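Side-chain contacts in N-acetylmuramoyl-L-alanine amidase (Peptoclostridium difficile, PDB 4RN7), which probably hydrolyses, as a zinc-dependent enzyme, the amide bond joining N-acetylmuramic acid to L-alanine in bacterial cell-wall peptidoglycan: residues 37-42 and 77-82; 111-116 and 178-183. One frame throughout, in Å; residues are numbered along the deposited sequence. Where two conformers were deposited one is given.

Contact 1 (37-42 and 77-82); sequences KKLANK and VLVSIH. With ZN (zinc ion), chain B.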
ATOM      1  N   LYS A  37       9.019  -2.168   2.899  1.00 32.17           N
ATOM      2  CA  LYS A  37      10.187  -3.037   2.952  1.00 35.07           C
ATOM      3  C   LYS A  37       9.822  -4.399   3.521  1.00 34.57           C
ATOM      4  O   LYS A  37      10.300  -5.425   3.033  1.00 34.40           O
ATOM      5  CB  LYS A  37      11.316  -2.398   3.757  1.00 34.84           C
ATOM      6  CG  LYS A  37      12.114  -1.374   2.954  1.00 40.94           C
ATOM      7  CD  LYS A  37      13.226  -0.763   3.786  1.00 54.43           C
ATOM      8  CE  LYS A  37      14.068   0.185   2.937  1.00 60.59           C
ATOM      9  NZ  LYS A  37      15.046   0.954   3.760  1.00 67.81           N
ATOM     10  N   LYS A  38       8.981  -4.413   4.554  1.00 32.35           N
ATOM     11  CA  LYS A  38       8.531  -5.671   5.127  1.00 31.96           C
ATOM     12  C   LYS A  38       7.689  -6.439   4.119  1.00 32.62           C
ATOM     13  O   LYS A  38       7.851  -7.656   3.971  1.00 33.75           O
ATOM     14  CB  LYS A  38       7.740  -5.429   6.416  1.00 30.68           C
ATOM     15  CG  LYS A  38       8.618  -5.021   7.588  1.00 34.75           C
ATOM     16  CD  LYS A  38       7.824  -5.059   8.899  1.00 31.52           C
ATOM     17  CE  LYS A  38       8.691  -4.638  10.080  1.00 41.62           C
ATOM     18  NZ  LYS A  38       9.289  -3.297   9.861  1.00 43.91           N
ATOM     19  N   LEU A  39       6.797  -5.731   3.426  1.00 29.39           N
ATOM     20  CA  LEU A  39       5.961  -6.348   2.402  1.00 27.56           C
ATOM     21  C   LEU A  39       6.838  -6.927   1.287  1.00 31.95           C
ATOM     22  O   LEU A  39       6.664  -8.087   0.899  1.00 30.87           O
ATOM     23  CB  LEU A  39       4.962  -5.333   1.843  1.00 32.45           C
ATOM     24  CG  LEU A  39       4.087  -5.728   0.653  1.00 31.14           C
ATOM     25  CD1 LEU A  39       3.340  -7.013   0.961  1.00 34.14           C
ATOM     26  CD2 LEU A  39       3.107  -4.597   0.323  1.00 29.20           C
ATOM     27  N   ALA A  40       7.795  -6.139   0.796  1.00 32.58           N
ATOM     28  CA  ALA A  40       8.692  -6.602  -0.266  1.00 31.60           C
ATOM     29  C   ALA A  40       9.489  -7.842   0.137  1.00 37.10           C
ATOM     30  O   ALA A  40       9.615  -8.793  -0.637  1.00 40.02           O
ATOM     31  CB  ALA A  40       9.643  -5.481  -0.715  1.00 33.95           C
ATOM     32  N   ASN A  41      10.040  -7.826   1.345  1.00 35.24           N
ATOM     33  CA  ASN A  41      10.818  -8.957   1.830  0.61 42.70           C
ATOM     34  C   ASN A  41       9.988 -10.230   1.922  1.00 39.68           C
ATOM     35  O   ASN A  41      10.460 -11.309   1.567  1.00 40.27           O
ATOM     36  CB  ASN A  41      11.462  -8.645   3.182  0.61 43.00           C
ATOM     37  CG  ASN A  41      12.367  -9.765   3.668  0.61 47.99           C
ATOM     38  OD1 ASN A  41      12.171 -10.313   4.753  0.61 57.70           O
ATOM     39  ND2 ASN A  41      13.349 -10.122   2.856  0.61 52.68           N
ATOM     40  N   LYS A  42       8.747 -10.100   2.388  1.00 34.35           N
ATOM     41  CA  LYS A  42       7.868 -11.261   2.510  1.00 35.47           C
ATOM     42  C   LYS A  42       7.461 -11.823   1.151  1.00 39.77           C
ATOM     43  O   LYS A  42       7.462 -13.038   0.955  1.00 44.30           O
ATOM     44  CB  LYS A  42       6.623 -10.930   3.341  1.00 37.44           C
ATOM     45  CG  LYS A  42       6.889 -10.717   4.823  1.00 40.25           C
ATOM     46  CD  LYS A  42       5.566 -10.559   5.582  1.00 40.15           C
ATOM     47  CE  LYS A  42       5.791 -10.062   7.009  1.00 46.79           C
ATOM     48  NZ  LYS A  42       6.772 -10.881   7.774  1.00 49.13           N
ATOM     49  N   VAL A  77       0.535  -6.868 -10.585  1.00 30.52           N
ATOM     50  CA  VAL A  77      -0.199  -6.200  -9.514  0.51 33.46           C
ATOM     51  C   VAL A  77       0.616  -4.985  -9.054  1.00 32.15           C
ATOM     52  O   VAL A  77       1.847  -5.082  -8.977  1.00 29.91           O
ATOM     53  CB  VAL A  77      -0.384  -7.178  -8.319  0.51 32.93           C
ATOM     54  CG1 VAL A  77      -0.625  -6.439  -7.013  0.51 31.72           C
ATOM     55  CG2 VAL A  77      -1.507  -8.165  -8.603  0.51 37.02           C
ATOM     56  N   LEU A  78      -0.047  -3.870  -8.734  1.00 27.69           N
ATOM     57  CA  LEU A  78       0.622  -2.730  -8.106  1.00 25.07           C
ATOM     58  C   LEU A  78       0.006  -2.518  -6.727  1.00 27.05           C
ATOM     59  O   LEU A  78      -1.223  -2.472  -6.594  1.00 27.64           O
ATOM     60  CB  LEU A  78       0.461  -1.456  -8.954  1.00 29.06           C
ATOM     61  CG  LEU A  78       1.081  -0.142  -8.445  1.00 33.54           C
ATOM     62  CD1 LEU A  78       1.326   0.766  -9.613  1.00 30.55           C
ATOM     63  CD2 LEU A  78       0.168   0.579  -7.450  1.00 33.35           C
ATOM     64  N   VAL A  79       0.848  -2.396  -5.702  1.00 24.41           N
ATOM     65  CA  VAL A  79       0.350  -2.057  -4.361  1.00 24.94           C
ATOM     66  C   VAL A  79       1.091  -0.820  -3.881  1.00 24.81           C
ATOM     67  O   VAL A  79       2.331  -0.839  -3.724  1.00 25.45           O
ATOM     68  CB  VAL A  79       0.535  -3.210  -3.351  1.00 26.07           C
ATOM     69  CG1 VAL A  79      -0.046  -2.820  -1.973  1.00 27.10           C
ATOM     70  CG2 VAL A  79      -0.146  -4.477  -3.858  1.00 26.45           C
ATOM     71  N   SER A  80       0.342   0.260  -3.685  1.00 21.72           N
ATOM     72  CA  SER A  80       0.910   1.494  -3.159  1.00 22.58           C
ATOM     73  C   SER A  80       0.622   1.527  -1.667  1.00 26.41           C
ATOM     74  O   SER A  80      -0.478   1.157  -1.234  1.00 25.42           O
ATOM     75  CB  SER A  80       0.287   2.710  -3.841  1.00 23.66           C
ATOM     76  OG  SER A  80       0.916   3.916  -3.430  1.00 28.42           O
ATOM     77  N   ILE A  81       1.606   1.963  -0.889  1.00 21.91           N
ATOM     78  CA  ILE A  81       1.483   1.962   0.572  1.00 22.76           C
ATOM     79  C   ILE A  81       1.495   3.400   1.079  1.00 25.25           C
ATOM     80  O   ILE A  81       2.483   4.111   0.889  1.00 21.76           O
ATOM     81  CB  ILE A  81       2.664   1.203   1.202  1.00 23.19           C
ATOM     82  CG1 ILE A  81       2.630  -0.275   0.773  1.00 24.43           C
ATOM     83  CG2 ILE A  81       2.629   1.326   2.723  1.00 26.35           C
ATOM     84  CD1 ILE A  81       1.379  -1.029   1.259  1.00 26.36           C
ATOM     85  N   HIS A  82       0.403   3.830   1.712  1.00 22.56           N
ATOM     86  CA  HIS A  82       0.288   5.194   2.225  1.00 20.95           C
ATOM     87  C   HIS A  82      -0.291   5.140   3.639  1.00 26.19           C
ATOM     88  O   HIS A  82      -0.680   4.074   4.093  1.00 24.20           O
ATOM     89  CB  HIS A  82      -0.664   6.011   1.359  1.00 22.82           C
ATOM     90  CG  HIS A  82      -0.037   6.575   0.124  1.00 23.97           C
ATOM     91  ND1 HIS A  82       0.185   7.924  -0.034  1.00 27.95           N
ATOM     92  CD2 HIS A  82       0.403   5.982  -1.015  1.00 25.08           C
ATOM     93  CE1 HIS A  82       0.735   8.145  -1.216  1.00 27.24           C
ATOM     94  NE2 HIS A  82       0.874   6.986  -1.836  1.00 25.24           N
TER
HETATM   95 ZN    ZN B 401       0.032   9.517   1.298  0.77 26.25          ZN
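The imidazole of H82 lies on one side of strand 77-84, its ND1 coordinating the zinc ion at 2.1 Å, whereas on the other side V79 and I81 face L39 of helix 28-44. S80 OG lies at another edge of the ring, in its plane, and is hydrogen-bonded to D9. The rings of H12, a fellow zinc ligand with E28, and of F134 meet the imidazole at steep angles.

On the second side the contact is wholly apolar and rests on one branch of L39. With CG anti to the backbone N (chi1 174°), the leucine reaches the strand from its helix, and its CD2 lies 4.1 Å from I81 CD1 and 4.3 Å from V79 CG1. The side chains of L39 and I81 cross at a slant, meeting through these methyls.

This chain is the Amidase_3 domain of a longer protein, and helix 28-44 here packs on its central mixed sheet beside the zinc site. Strand 77-84 runs between the parallel strands 4-10 and 144-151. I8 joins L39 from strand 4-10, while I174 and V175 of helix 164-185 close over it; salt bridges from K38 to E164 and K42 to D168 tie the two helices.

Contact 2 (111-116 and 178-183); sequences AQTVQS and VLSYLD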
ATOM      1  N   ALA A 111      -8.575  -5.182  -4.472  1.00 35.74           N
ATOM      2  CA  ALA A 111      -8.791  -4.306  -3.328  1.00 32.85           C
ATOM      3  C   ALA A 111      -9.594  -4.995  -2.228  1.00 37.82           C
ATOM      4  O   ALA A 111      -9.234  -4.920  -1.054  1.00 35.53           O
ATOM      5  CB  ALA A 111      -9.488  -3.018  -3.767  1.00 33.57           C
ATOM      6  N   GLN A 112     -10.688  -5.653  -2.601  1.00 38.21           N
ATOM      7  CA  GLN A 112     -11.530  -6.296  -1.598  1.00 39.12           C
ATOM      8  C   GLN A 112     -10.811  -7.462  -0.918  1.00 40.35           C
ATOM      9  O   GLN A 112     -10.896  -7.631   0.304  1.00 41.71           O
ATOM     10  CB  GLN A 112     -12.857  -6.762  -2.201  1.00 44.51           C
ATOM     11  CG  GLN A 112     -13.842  -7.282  -1.158  1.00 55.23           C
ATOM     12  CD  GLN A 112     -14.218  -6.226  -0.123  1.00 62.66           C
ATOM     13  OE1 GLN A 112     -15.109  -5.410  -0.355  1.00 71.36           O
ATOM     14  NE2 GLN A 112     -13.533  -6.237   1.023  1.00 47.13           N
ATOM     15  N   THR A 113     -10.101  -8.264  -1.708  1.00 41.50           N
ATOM     16  CA  THR A 113      -9.386  -9.419  -1.172  1.00 46.33           C
ATOM     17  C   THR A 113      -8.293  -8.977  -0.192  1.00 35.65           C
ATOM     18  O   THR A 113      -8.212  -9.493   0.931  1.00 37.04           O
ATOM     19  CB  THR A 113      -8.811 -10.289  -2.304  1.00 47.69           C
ATOM     20  OG1 THR A 113      -9.889 -10.759  -3.120  1.00 46.95           O
ATOM     21  CG2 THR A 113      -8.056 -11.482  -1.743  1.00 48.32           C
ATOM     22  N   VAL A 114      -7.476  -8.015  -0.612  1.00 32.64           N
ATOM     23  CA  VAL A 114      -6.432  -7.474   0.256  1.00 29.95           C
ATOM     24  C   VAL A 114      -7.033  -6.818   1.507  1.00 38.02           C
ATOM     25  O   VAL A 114      -6.619  -7.121   2.630  1.00 33.06           O
ATOM     26  CB  VAL A 114      -5.511  -6.508  -0.505  1.00 31.24           C
ATOM     27  CG1 VAL A 114      -4.651  -5.695   0.465  1.00 27.60           C
ATOM     28  CG2 VAL A 114      -4.623  -7.292  -1.485  1.00 34.61           C
ATOM     29  N   GLN A 115      -8.023  -5.949   1.319  1.00 32.73           N
ATOM     30  CA  GLN A 115      -8.692  -5.302   2.461  1.00 35.03           C
ATOM     31  C   GLN A 115      -9.255  -6.294   3.485  1.00 36.55           C
ATOM     32  O   GLN A 115      -9.014  -6.155   4.689  1.00 35.21           O
ATOM     33  CB  GLN A 115      -9.799  -4.362   1.973  1.00 30.11           C
ATOM     34  CG  GLN A 115     -10.633  -3.739   3.090  1.00 32.39           C
ATOM     35  CD  GLN A 115      -9.918  -2.596   3.786  1.00 33.49           C
ATOM     36  OE1 GLN A 115      -8.958  -2.033   3.258  1.00 33.06           O
ATOM     37  NE2 GLN A 115     -10.392  -2.240   4.980  1.00 30.85           N
ATOM     38  N   SER A 116      -9.997  -7.294   3.018  1.00 35.77           N
ATOM     39  CA  SER A 116     -10.568  -8.280   3.927  1.00 38.86           C
ATOM     40  C   SER A 116      -9.497  -9.082   4.660  1.00 41.10           C
ATOM     41  O   SER A 116      -9.653  -9.409   5.834  1.00 39.69           O
ATOM     42  CB  SER A 116     -11.508  -9.213   3.172  1.00 49.94           C
ATOM     43  OG  SER A 116     -12.621  -8.494   2.685  1.00 49.60           O
ATOM     44  N   VAL A 178      -2.654 -10.457  -1.474  1.00 36.39           N
ATOM     45  CA  VAL A 178      -2.084 -10.470  -2.815  1.00 36.70           C
ATOM     46  C   VAL A 178      -1.979 -11.889  -3.370  1.00 40.95           C
ATOM     47  O   VAL A 178      -2.364 -12.139  -4.513  1.00 43.17           O
ATOM     48  CB  VAL A 178      -0.704  -9.814  -2.820  1.00 35.98           C
ATOM     49  CG1 VAL A 178      -0.028  -9.975  -4.187  1.00 37.25           C
ATOM     50  CG2 VAL A 178      -0.835  -8.353  -2.462  1.00 34.47           C
ATOM     51  N   LEU A 179      -1.465 -12.814  -2.562  1.00 40.21           N
ATOM     52  CA  LEU A 179      -1.272 -14.193  -3.014  1.00 48.22           C
ATOM     53  C   LEU A 179      -2.610 -14.851  -3.322  1.00 49.91           C
ATOM     54  O   LEU A 179      -2.731 -15.628  -4.275  1.00 49.58           O
ATOM     55  CB  LEU A 179      -0.519 -15.012  -1.960  1.00 43.38           C
ATOM     56  CG  LEU A 179       0.945 -14.671  -1.694  1.00 42.94           C
ATOM     57  CD1 LEU A 179       1.505 -15.524  -0.583  1.00 44.76           C
ATOM     58  CD2 LEU A 179       1.748 -14.870  -2.962  1.00 56.35           C
ATOM     59  N   SER A 180      -3.608 -14.538  -2.501  1.00 48.67           N
ATOM     60  CA  SER A 180      -4.956 -15.051  -2.689  1.00 52.06           C
ATOM     61  C   SER A 180      -5.576 -14.508  -3.975  1.00 57.27           C
ATOM     62  O   SER A 180      -6.323 -15.210  -4.658  1.00 57.74           O
ATOM     63  CB  SER A 180      -5.825 -14.698  -1.486  1.00 51.61           C
ATOM     64  OG  SER A 180      -7.158 -15.108  -1.689  1.00 61.83           O
ATOM     65  N   TYR A 181      -5.263 -13.258  -4.309  1.00 49.18           N
ATOM     66  CA  TYR A 181      -5.715 -12.691  -5.572  1.00 47.46           C
ATOM     67  C   TYR A 181      -5.021 -13.384  -6.744  1.00 50.10           C
ATOM     68  O   TYR A 181      -5.682 -13.860  -7.670  1.00 53.37           O
ATOM     69  CB  TYR A 181      -5.451 -11.182  -5.634  1.00 49.50           C
ATOM     70  CG  TYR A 181      -5.816 -10.588  -6.981  1.00 48.14           C
ATOM     71  CD1 TYR A 181      -7.142 -10.326  -7.307  1.00 46.93           C
ATOM     72  CD2 TYR A 181      -4.842 -10.312  -7.934  1.00 50.32           C
ATOM     73  CE1 TYR A 181      -7.488  -9.797  -8.540  1.00 49.49           C
ATOM     74  CE2 TYR A 181      -5.180  -9.776  -9.171  1.00 50.34           C
ATOM     75  CZ  TYR A 181      -6.503  -9.525  -9.467  1.00 51.64           C
ATOM     76  OH  TYR A 181      -6.844  -8.999 -10.691  1.00 57.76           O
ATOM     77  N   LEU A 182      -3.689 -13.433  -6.689  1.00 50.49           N
ATOM     78  CA  LEU A 182      -2.849 -14.021  -7.739  1.00 53.56           C
ATOM     79  C   LEU A 182      -3.113 -15.509  -7.967  1.00 59.84           C
ATOM     80  O   LEU A 182      -2.980 -16.008  -9.088  1.00 59.90           O
ATOM     81  CB  LEU A 182      -1.372 -13.846  -7.394  1.00 50.08           C
ATOM     82  CG  LEU A 182      -0.762 -12.449  -7.394  1.00 49.85           C
ATOM     83  CD1 LEU A 182       0.637 -12.497  -6.820  1.00 54.00           C
ATOM     84  CD2 LEU A 182      -0.730 -11.876  -8.793  1.00 44.40           C
ATOM     85  N   ASP A 183      -3.461 -16.219  -6.898  1.00 56.09           N
ATOM     86  CA  ASP A 183      -3.740 -17.648  -6.990  1.00 65.22           C
ATOM     87  C   ASP A 183      -4.994 -17.884  -7.820  1.00 74.64           C
ATOM     88  O   ASP A 183      -5.164 -18.946  -8.424  1.00 80.04           O
ATOM     89  CB  ASP A 183      -3.933 -18.245  -5.596  1.00 68.78           C
ATOM     90  CG  ASP A 183      -4.337 -19.709  -5.638  1.00 82.86           C
ATOM     91  OD1 ASP A 183      -3.657 -20.499  -6.331  1.00 86.75           O
ATOM     92  OD2 ASP A 183      -5.343 -20.072  -4.990  1.00 84.20           O
TER
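Next to T113, which meets S180 across the helix pair, Q112 NE2 donates a hydrogen bond of 2.9 Å to S116 OG, one turn further along the same helix. The bond is bent, with an N-H...O angle of 131°, and the serine oxygen is tilted out of the amide plane. It thus ties neighbouring turns of helix 107-122 without engaging helix 164-185.

T113 divides its two branches in a similar spirit. At chi1 -60° OG1 stands beside the backbone N, where it bonds to E109 O of its own helix, and CG2, anti to that N, is the branch that touches S180. This methyl lies 3.7 Å from S180 OG and 3.9 Å from S180 CB, and it also approaches Y181 N at 4.2 Å. The threonine therefore offers carbon, not oxygen, to the serine hydroxyl.

V114 makes the second point of contact. Its CG2 rests 3.7 Å from V178 N, against the backbone of the opposing helix, and 4.1 Å from V178 CG2. The two valines lie side by side and point the same way; V114 continues onto I145 and I147 of strand 144-151. Y181 also turns its CB toward helix 107-122, and its side chain packs on P143.

The axes of the two short helical segments make an angle of 145°, roughly antiparallel, and approach to 8.7 Å. Small beta-branched residues and a serine at the interface suit such a close approach. Chemically, the contact between these segments is van der Waals packing of methyl groups on side chain and backbone, while the polar bonds of Q112 and T113 stay within their own helix.

Overall arrangement
Contacts 1 and 2 have centres 13 Å apart and share one apolar layer between the sheet and the helices on a single face of it. Helix 164-185 is common ground: it covers L39 of contact 1 and supplies segment 178-183 to contact 2. The two contacts touch directly where V79 CG2 lies 4.2 Å from V178 CG2. Strand 77-84 also reaches the zinc site, where H82 is a ligand and the side chain of neighbouring I81 is about 8 Å from that of E28. Contact 2 lies away from the metal and is structural packing.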